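Local coordinates for protein threonine phosphate decarboxylase-like enzyme (Sulfurospirillum multivorans, PDB 6OUX) that catalyses the pyridoxal phosphate-dependent decarboxylation of L-serine O-phosphate to ethanolamine O-phosphate, a building block of norcobamide cofactors, at residues Phe165-Gln170 with Leu199-Arg204; Lys161-Ile166 with His193-Arg198. All blocks are in the same frame, centred on the assembly; numbering follows the deposited sequence.

Contact 1 of 2, residues Phe165-Gln170 with Leu199-Arg204; sequences FIENEQ and LAFVPR
Ile166 meets Leu199 and Val202 through its CG2 methyl, and these apolar contacts make the buried side of the interface. With CG2 anti to the backbone N, the methyl is directed at the loop. Ile166 CG2 lies 3.8 Å from Leu199 CD2 and 3.7 Å from Val202 CG2, and the side chains cross at about right angles. A beta-branched residue suits this place: the short CG2 arm serves the loop while CG1 leads away, over the ring of the helix's own Tyr162.

The aromatic contacts lie nearer the surface. Phe201 reaches toward the helix end, its CZ 3.7 Å from Glu167 CG and 4.0 Å from Ile166 CG2; a broad, flat ring can touch both at once. Val202 CG2 lies over one face of this ring, near its rim, so the valine joins both groups of contacts. In the large domain of this fold type I PLP enzyme, helix 159-169 leads into strand 173-177 and the loop into strand 204-208, neighbouring parallel strands of the seven-stranded sheet. The loop folds as a type I beta turn from Leu199 to Val202, closed by Val202 N to Leu199 O at 3.0 Å, and this turn presents Phe201.

Among the polar groups, Gln170, which follows the helix with positive phi, bends back at chi2 (-69°). Gln170 NE2 donates to Glu167 O at 2.8 Å, on a carbonyl lone pair. Glutamine suits this position because its amide can bond to that carbonyl and still lie by the ring, the planes 24° apart, with NE2 approaching Phe201 CE1 obliquely. Glu167 gives its aliphatic part to Phe201, its carboxylate to Arg198.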
ATOM      1  N   PHE A 165      -2.573  -9.939 -35.520  1.00 17.36           N
ATOM      2  CA  PHE A 165      -1.521  -9.103 -35.028  1.00 17.35           C
ATOM      3  C   PHE A 165      -0.678  -9.849 -33.963  1.00 17.76           C
ATOM      4  O   PHE A 165       0.569  -9.830 -34.027  1.00 16.89           O
ATOM      5  CB  PHE A 165      -2.107  -7.815 -34.443  1.00 16.85           C
ATOM      6  CG  PHE A 165      -1.101  -6.944 -33.787  1.00 15.95           C
ATOM      7  CD1 PHE A 165      -0.197  -6.223 -34.560  1.00 17.44           C
ATOM      8  CD2 PHE A 165      -1.024  -6.861 -32.416  1.00 16.74           C
ATOM      9  CE1 PHE A 165       0.775  -5.428 -33.954  1.00 19.07           C
ATOM     10  CE2 PHE A 165      -0.074  -6.060 -31.794  1.00 16.54           C
ATOM     11  CZ  PHE A 165       0.825  -5.339 -32.564  1.00 18.66           C
ATOM     12  N   ILE A 166      -1.359 -10.455 -32.988  1.00 15.23           N
ATOM     13  CA  ILE A 166      -0.671 -11.243 -31.960  1.00 15.67           C
ATOM     14  C   ILE A 166       0.081 -12.474 -32.593  1.00 15.03           C
ATOM     15  O   ILE A 166       1.210 -12.804 -32.208  1.00 16.40           O
ATOM     16  CB  ILE A 166      -1.633 -11.682 -30.808  1.00 14.41           C
ATOM     17  CG1 ILE A 166      -2.237 -10.464 -30.091  1.00 14.51           C
ATOM     18  CG2 ILE A 166      -0.882 -12.555 -29.784  1.00 15.37           C
ATOM     19  CD1 ILE A 166      -1.231  -9.471 -29.583  1.00 13.84           C
ATOM     20  N   GLU A 167      -0.533 -13.129 -33.542  1.00 15.51           N
ATOM     21  CA  GLU A 167       0.146 -14.249 -34.224  1.00 17.02           C
ATOM     22  C   GLU A 167       1.412 -13.760 -34.937  1.00 18.68           C
ATOM     23  O   GLU A 167       2.494 -14.347 -34.782  1.00 19.57           O
ATOM     24  CB  GLU A 167      -0.817 -14.928 -35.187  1.00 16.82           C
ATOM     25  CG  GLU A 167      -1.804 -15.837 -34.487  1.00 17.99           C
ATOM     26  CD  GLU A 167      -3.005 -16.179 -35.356  1.00 20.33           C
ATOM     27  OE1 GLU A 167      -3.138 -15.581 -36.459  1.00 22.08           O
ATOM     28  OE2 GLU A 167      -3.846 -17.013 -34.921  1.00 21.82           O
ATOM     29  N   ASN A 168       1.301 -12.662 -35.673  1.00 19.93           N
ATOM     30  CA  ASN A 168       2.478 -12.059 -36.320  1.00 19.41           C
ATOM     31  C   ASN A 168       3.592 -11.644 -35.356  1.00 18.28           C
ATOM     32  O   ASN A 168       4.783 -11.902 -35.574  1.00 15.99           O
ATOM     33  CB  ASN A 168       2.036 -10.820 -37.090  1.00 22.53           C
ATOM     34  CG  ASN A 168       1.131 -11.153 -38.245  1.00 22.03           C
ATOM     35  OD1 ASN A 168       0.907 -12.315 -38.581  1.00 23.92           O
ATOM     36  ND2 ASN A 168       0.619 -10.139 -38.865  1.00 24.64           N
ATOM     37  N   GLU A 169       3.226 -10.999 -34.261  1.00 16.84           N
ATOM     38  CA  GLU A 169       4.232 -10.432 -33.401  1.00 17.42           C
ATOM     39  C   GLU A 169       4.829 -11.399 -32.407  1.00 16.08           C
ATOM     40  O   GLU A 169       5.927 -11.164 -31.923  1.00 16.99           O
ATOM     41  CB  GLU A 169       3.678  -9.223 -32.628  1.00 21.09           C
ATOM     42  CG  GLU A 169       3.391  -7.985 -33.436  1.00 23.32           C
ATOM     43  CD  GLU A 169       4.633  -7.231 -33.912  1.00 23.66           C
ATOM     44  OE1 GLU A 169       5.688  -7.292 -33.279  1.00 24.99           O
ATOM     45  OE2 GLU A 169       4.539  -6.607 -34.972  1.00 26.97           O
ATOM     46  N   GLN A 170       4.090 -12.443 -32.035  1.00 17.20           N
ATOM     47  CA  GLN A 170       4.551 -13.426 -31.011  1.00 16.98           C
ATOM     48  C   GLN A 170       5.041 -12.809 -29.718  1.00 16.70           C
ATOM     49  O   GLN A 170       6.077 -13.109 -29.285  1.00 17.85           O
ATOM     50  CB  GLN A 170       5.630 -14.375 -31.615  1.00 16.91           C
ATOM     51  CG  GLN A 170       5.085 -15.235 -32.748  1.00 17.53           C
ATOM     52  CD  GLN A 170       4.077 -16.287 -32.258  1.00 18.70           C
ATOM     53  OE1 GLN A 170       4.358 -16.959 -31.276  1.00 21.21           O
ATOM     54  NE2 GLN A 170       2.937 -16.447 -32.947  1.00 18.25           N
ATOM     55  N   LEU A 199      -5.696 -17.597 -29.071  1.00 16.32           N
ATOM     56  CA  LEU A 199      -4.431 -17.149 -28.463  1.00 15.29           C
ATOM     57  C   LEU A 199      -3.886 -18.027 -27.367  1.00 14.94           C
ATOM     58  O   LEU A 199      -3.102 -17.584 -26.530  1.00 13.66           O
ATOM     59  CB  LEU A 199      -4.572 -15.711 -27.996  1.00 15.87           C
ATOM     60  CG  LEU A 199      -4.916 -14.750 -29.149  1.00 16.94           C
ATOM     61  CD1 LEU A 199      -4.942 -13.326 -28.613  1.00 18.39           C
ATOM     62  CD2 LEU A 199      -3.914 -14.804 -30.317  1.00 17.54           C
ATOM     63  N   ALA A 200      -4.270 -19.294 -27.390  1.00 16.81           N
ATOM     64  CA  ALA A 200      -3.778 -20.309 -26.456  1.00 17.98           C
ATOM     65  C   ALA A 200      -2.283 -20.453 -26.389  1.00 17.04           C
ATOM     66  O   ALA A 200      -1.780 -20.913 -25.353  1.00 15.32           O
ATOM     67  CB  ALA A 200      -4.410 -21.686 -26.730  1.00 19.52           C
ATOM     68  N   PHE A 201      -1.595 -20.062 -27.462  1.00 16.17           N
ATOM     69  CA  PHE A 201      -0.133 -20.144 -27.532  1.00 17.75           C
ATOM     70  C   PHE A 201       0.584 -19.067 -26.760  1.00 17.69           C
ATOM     71  O   PHE A 201       1.749 -19.212 -26.418  1.00 17.07           O
ATOM     72  CB  PHE A 201       0.363 -20.071 -29.001  1.00 17.78           C
ATOM     73  CG  PHE A 201       0.063 -18.751 -29.698  1.00 17.03           C
ATOM     74  CD1 PHE A 201       0.956 -17.693 -29.628  1.00 18.59           C
ATOM     75  CD2 PHE A 201      -1.116 -18.582 -30.425  1.00 16.07           C
ATOM     76  CE1 PHE A 201       0.685 -16.515 -30.314  1.00 18.99           C
ATOM     77  CE2 PHE A 201      -1.400 -17.402 -31.064  1.00 17.19           C
ATOM     78  CZ  PHE A 201      -0.491 -16.352 -31.016  1.00 17.96           C
ATOM     79  N   VAL A 202      -0.095 -17.970 -26.460  1.00 15.76           N
ATOM     80  CA  VAL A 202       0.558 -16.895 -25.719  1.00 14.99           C
ATOM     81  C   VAL A 202       0.786 -17.331 -24.232  1.00 14.85           C
ATOM     82  O   VAL A 202      -0.144 -17.815 -23.571  1.00 15.70           O
ATOM     83  CB  VAL A 202      -0.314 -15.569 -25.793  1.00 14.60           C
ATOM     84  CG1 VAL A 202       0.328 -14.466 -24.989  1.00 15.42           C
ATOM     85  CG2 VAL A 202      -0.572 -15.169 -27.239  1.00 14.70           C
ATOM     86  N   PRO A 203       1.993 -17.083 -23.669  1.00 14.35           N
ATOM     87  CA  PRO A 203       2.257 -17.432 -22.307  1.00 15.21           C
ATOM     88  C   PRO A 203       1.325 -16.754 -21.244  1.00 14.39           C
ATOM     89  O   PRO A 203       0.824 -17.403 -20.314  1.00 13.82           O
ATOM     90  CB  PRO A 203       3.700 -17.004 -22.148  1.00 15.90           C
ATOM     91  CG  PRO A 203       4.303 -17.258 -23.506  1.00 16.14           C
ATOM     92  CD  PRO A 203       3.234 -16.697 -24.362  1.00 15.64           C
ATOM     93  N   ARG A 204       1.063 -15.466 -21.410  1.00 13.32           N
ATOM     94  CA  ARG A 204       0.332 -14.685 -20.404  1.00 12.32           C
ATOM     95  C   ARG A 204      -0.622 -13.755 -21.093  1.00 11.93           C
ATOM     96  O   ARG A 204      -0.177 -12.900 -21.866  1.00 11.78           O
ATOM     97  CB  ARG A 204       1.323 -13.850 -19.533  1.00 12.48           C
ATOM     98  CG  ARG A 204       2.134 -14.675 -18.509  1.00 13.63           C
ATOM     99  CD  ARG A 204       3.290 -13.859 -17.983  1.00 14.43           C
ATOM    100  NE  ARG A 204       4.268 -13.725 -19.029  1.00 16.17           N
ATOM    101  CZ  ARG A 204       5.162 -14.682 -19.330  1.00 19.42           C
ATOM    102  NH1 ARG A 204       5.211 -15.828 -18.652  1.00 18.00           N
ATOM    103  NH2 ARG A 204       6.018 -14.506 -20.326  1.00 20.84           N
TER

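Contact 2 of 2, residues Lys161-Ile166 with His193-Arg198; sequences KYCQFI and HILLKR
Arg198 crosses from its helix to Cys163, its side chain extended from CG to NE. Its CB starts the reach toward helix 159-169, and with CG anti to the backbone N (chi1 177°) the chain runs across to that helix. Arg198 CG lies 4.0 Å from Cys163 SG, and its CD comes closer, 3.5 Å from Cys163 CB. NE and CZ then pass Cys163 CB, which sits over one face of the guanidinium, toward its rim. At the tip, NH2 approaches Gln164, while NE and NH1 form salt bridges with Glu167 and Asp160. Were Arg198 replaced by an alanine, Glu167 and Asp160 would probably lose this shared positive partner and Cys163 the guanidinium packed on its CB.

The two helices run nearly parallel, 16° apart with axes 10.3 Å from each other, and are successive crossover helices on one side of the parallel part of the sheet, with strand 173-177 between them in sequence. Cys163, small enough for such a close approach, faces Leu195, whose CG is 4.0 Å from Cys163 SG. Deeper, Leu195 CD1 touches Tyr162 CD2 at 3.8 Å, approaching the ring obliquely. Leucine and tyrosine suit this buried level, where both also pack on Leu176 of strand 173-177.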
ATOM      1  N   LYS A 161      -8.615  -9.194 -36.124  1.00 24.56           N
ATOM      2  CA  LYS A 161      -7.402  -8.482 -36.530  1.00 25.28           C
ATOM      3  C   LYS A 161      -6.409  -8.473 -35.432  1.00 19.66           C
ATOM      4  O   LYS A 161      -5.215  -8.543 -35.669  1.00 20.93           O
ATOM      5  CB  LYS A 161      -7.660  -7.041 -36.996  1.00 27.80           C
ATOM      6  CG  LYS A 161      -8.335  -6.997 -38.350  1.00 32.74           C
ATOM      7  CD  LYS A 161      -8.795  -5.606 -38.746  1.00 36.84           C
ATOM      8  CE  LYS A 161      -9.670  -5.681 -40.004  1.00 39.10           C
ATOM      9  NZ  LYS A 161     -10.066  -4.309 -40.412  1.00 39.83           N
ATOM     10  N   TYR A 162      -6.901  -8.328 -34.230  1.00 18.41           N
ATOM     11  CA  TYR A 162      -6.049  -8.363 -33.060  1.00 16.60           C
ATOM     12  C   TYR A 162      -5.318  -9.711 -32.972  1.00 17.46           C
ATOM     13  O   TYR A 162      -4.123  -9.732 -32.791  1.00 18.62           O
ATOM     14  CB  TYR A 162      -6.882  -8.180 -31.845  1.00 16.64           C
ATOM     15  CG  TYR A 162      -6.066  -8.237 -30.585  1.00 17.25           C
ATOM     16  CD1 TYR A 162      -5.251  -7.162 -30.212  1.00 17.13           C
ATOM     17  CD2 TYR A 162      -6.092  -9.348 -29.799  1.00 17.09           C
ATOM     18  CE1 TYR A 162      -4.524  -7.202 -29.048  1.00 17.80           C
ATOM     19  CE2 TYR A 162      -5.351  -9.414 -28.633  1.00 17.61           C
ATOM     20  CZ  TYR A 162      -4.558  -8.370 -28.279  1.00 17.58           C
ATOM     21  OH  TYR A 162      -3.816  -8.461 -27.135  1.00 19.95           O
ATOM     22  N   CYS A 163      -6.048 -10.811 -33.118  1.00 17.48           N
ATOM     23  CA  CYS A 163      -5.451 -12.129 -33.080  1.00 20.15           C
ATOM     24  C   CYS A 163      -4.367 -12.313 -34.149  1.00 19.42           C
ATOM     25  O   CYS A 163      -3.325 -12.868 -33.873  1.00 18.59           O
ATOM     26  CB  CYS A 163      -6.515 -13.183 -33.253  1.00 22.03           C
ATOM     27  SG  CYS A 163      -7.460 -13.398 -31.748  1.00 22.73           S
ATOM     28  N   GLN A 164      -4.632 -11.850 -35.365  1.00 17.72           N
ATOM     29  CA  GLN A 164      -3.644 -11.950 -36.412  1.00 20.15           C
ATOM     30  C   GLN A 164      -2.364 -11.124 -36.086  1.00 19.94           C
ATOM     31  O   GLN A 164      -1.243 -11.554 -36.330  1.00 18.61           O
ATOM     32  CB  GLN A 164      -4.254 -11.481 -37.724  1.00 21.42           C
ATOM     33  CG  GLN A 164      -3.328 -11.689 -38.882  1.00 23.22           C
ATOM     34  CD  GLN A 164      -2.944 -13.163 -39.025  1.00 26.50           C
ATOM     35  OE1 GLN A 164      -1.782 -13.548 -38.825  1.00 30.16           O
ATOM     36  NE2 GLN A 164      -3.913 -13.989 -39.295  1.00 23.72           N
ATOM     37  N   PHE A 165      -2.573  -9.939 -35.520  1.00 17.36           N
ATOM     38  CA  PHE A 165      -1.521  -9.103 -35.028  1.00 17.35           C
ATOM     39  C   PHE A 165      -0.678  -9.849 -33.963  1.00 17.76           C
ATOM     40  O   PHE A 165       0.569  -9.830 -34.027  1.00 16.89           O
ATOM     41  CB  PHE A 165      -2.107  -7.815 -34.443  1.00 16.85           C
ATOM     42  CG  PHE A 165      -1.101  -6.944 -33.787  1.00 15.95           C
ATOM     43  CD1 PHE A 165      -0.197  -6.223 -34.560  1.00 17.44           C
ATOM     44  CD2 PHE A 165      -1.024  -6.861 -32.416  1.00 16.74           C
ATOM     45  CE1 PHE A 165       0.775  -5.428 -33.954  1.00 19.07           C
ATOM     46  CE2 PHE A 165      -0.074  -6.060 -31.794  1.00 16.54           C
ATOM     47  CZ  PHE A 165       0.825  -5.339 -32.564  1.00 18.66           C
ATOM     48  N   ILE A 166      -1.359 -10.455 -32.988  1.00 15.23           N
ATOM     49  CA  ILE A 166      -0.671 -11.243 -31.960  1.00 15.67           C
ATOM     50  C   ILE A 166       0.081 -12.474 -32.593  1.00 15.03           C
ATOM     51  O   ILE A 166       1.210 -12.804 -32.208  1.00 16.40           O
ATOM     52  CB  ILE A 166      -1.633 -11.682 -30.808  1.00 14.41           C
ATOM     53  CG1 ILE A 166      -2.237 -10.464 -30.091  1.00 14.51           C
ATOM     54  CG2 ILE A 166      -0.882 -12.555 -29.784  1.00 15.37           C
ATOM     55  CD1 ILE A 166      -1.231  -9.471 -29.583  1.00 13.84           C
ATOM     56  N   HIS A 193     -14.169 -15.598 -25.529  1.00 16.86           N
ATOM     57  CA  HIS A 193     -13.887 -17.077 -25.674  1.00 18.20           C
ATOM     58  C   HIS A 193     -13.161 -17.410 -27.021  1.00 17.24           C
ATOM     59  O   HIS A 193     -12.108 -18.058 -27.052  1.00 18.82           O
ATOM     60  CB  HIS A 193     -15.216 -17.899 -25.586  1.00 17.14           C
ATOM     61  CG  HIS A 193     -15.657 -18.176 -24.195  1.00 17.34           C
ATOM     62  ND1 HIS A 193     -14.943 -18.988 -23.335  1.00 17.25           N
ATOM     63  CD2 HIS A 193     -16.766 -17.777 -23.517  1.00 16.95           C
ATOM     64  CE1 HIS A 193     -15.570 -19.026 -22.171  1.00 18.29           C
ATOM     65  NE2 HIS A 193     -16.672 -18.295 -22.254  1.00 17.76           N
ATOM     66  N   ILE A 194     -13.711 -16.888 -28.104  1.00 17.98           N
ATOM     67  CA  ILE A 194     -13.108 -17.032 -29.449  1.00 19.90           C
ATOM     68  C   ILE A 194     -11.686 -16.519 -29.502  1.00 18.35           C
ATOM     69  O   ILE A 194     -10.767 -17.240 -29.911  1.00 18.49           O
ATOM     70  CB  ILE A 194     -13.958 -16.328 -30.519  1.00 22.14           C
ATOM     71  CG1 ILE A 194     -15.311 -17.012 -30.604  1.00 24.06           C
ATOM     72  CG2 ILE A 194     -13.274 -16.359 -31.891  1.00 22.82           C
ATOM     73  CD1 ILE A 194     -16.338 -16.119 -31.241  1.00 28.05           C
ATOM     74  N   LEU A 195     -11.477 -15.307 -29.014  1.00 17.26           N
ATOM     75  CA  LEU A 195     -10.128 -14.719 -28.940  1.00 17.07           C
ATOM     76  C   LEU A 195      -9.187 -15.602 -28.150  1.00 18.34           C
ATOM     77  O   LEU A 195      -8.080 -15.950 -28.636  1.00 14.57           O
ATOM     78  CB  LEU A 195     -10.191 -13.297 -28.378  1.00 19.19           C
ATOM     79  CG  LEU A 195      -8.878 -12.513 -28.153  1.00 20.34           C
ATOM     80  CD1 LEU A 195      -9.143 -11.012 -28.182  1.00 20.57           C
ATOM     81  CD2 LEU A 195      -8.134 -12.899 -26.854  1.00 19.19           C
ATOM     82  N   LEU A 196      -9.624 -16.000 -26.934  1.00 16.81           N
ATOM     83  CA  LEU A 196      -8.729 -16.776 -26.035  1.00 16.92           C
ATOM     84  C   LEU A 196      -8.435 -18.198 -26.532  1.00 15.78           C
ATOM     85  O   LEU A 196      -7.344 -18.725 -26.345  1.00 15.56           O
ATOM     86  CB  LEU A 196      -9.297 -16.884 -24.594  1.00 14.70           C
ATOM     87  CG  LEU A 196      -9.375 -15.554 -23.850  1.00 14.44           C
ATOM     88  CD1 LEU A 196     -10.104 -15.742 -22.546  1.00 14.07           C
ATOM     89  CD2 LEU A 196      -7.989 -14.971 -23.631  1.00 13.97           C
ATOM     90  N   LYS A 197      -9.386 -18.809 -27.176  1.00 16.67           N
ATOM     91  CA  LYS A 197      -9.086 -20.080 -27.814  1.00 19.36           C
ATOM     92  C   LYS A 197      -7.939 -19.958 -28.854  1.00 19.41           C
ATOM     93  O   LYS A 197      -6.994 -20.766 -28.849  1.00 17.77           O
ATOM     94  CB  LYS A 197     -10.322 -20.645 -28.475  1.00 22.10           C
ATOM     95  CG  LYS A 197     -11.323 -21.134 -27.463  1.00 25.69           C
ATOM     96  CD  LYS A 197     -12.596 -21.616 -28.156  1.00 30.95           C
ATOM     97  CE  LYS A 197     -13.229 -22.781 -27.390  1.00 33.86           C
ATOM     98  NZ  LYS A 197     -13.346 -22.506 -25.915  1.00 33.15           N
ATOM     99  N   ARG A 198      -8.060 -18.964 -29.714  1.00 18.07           N
ATOM    100  CA  ARG A 198      -7.061 -18.689 -30.768  1.00 17.49           C
ATOM    101  C   ARG A 198      -5.708 -18.272 -30.222  1.00 16.77           C
ATOM    102  O   ARG A 198      -4.661 -18.518 -30.874  1.00 17.83           O
ATOM    103  CB  ARG A 198      -7.609 -17.627 -31.715  1.00 17.78           C
ATOM    104  CG  ARG A 198      -6.706 -17.166 -32.828  1.00 18.54           C
ATOM    105  CD  ARG A 198      -7.482 -16.496 -33.964  1.00 19.56           C
ATOM    106  NE  ARG A 198      -6.570 -16.059 -35.006  1.00 22.63           N
ATOM    107  CZ  ARG A 198      -6.893 -15.275 -36.040  1.00 24.31           C
ATOM    108  NH1 ARG A 198      -8.141 -14.811 -36.211  1.00 24.07           N
ATOM    109  NH2 ARG A 198      -5.933 -14.907 -36.870  1.00 25.61           N
TER

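In the fold
Contacts 1 and 2 are consecutive levels of one interface, their centres about 8 Å apart, and both draw on helix 159-169. Contact 2 joins it to helix 189-198, and contact 1 continues the packing where that helix gives way to the loop before strand 204-208. A salt bridge ties the two levels, Glu167 OE2 to Arg198 NE at 2.9 Å, and Leu199 packs back against contact 2, its CG 3.9 Å from Cys163 SG. Both contacts lie away from the O-phospho-L-serine site of Asn181, Arg355 and Arg369. Their centres are about 25 Å (contact 1) and 24 Å (contact 2) from the centre of the chain. No other subunit touches their segments.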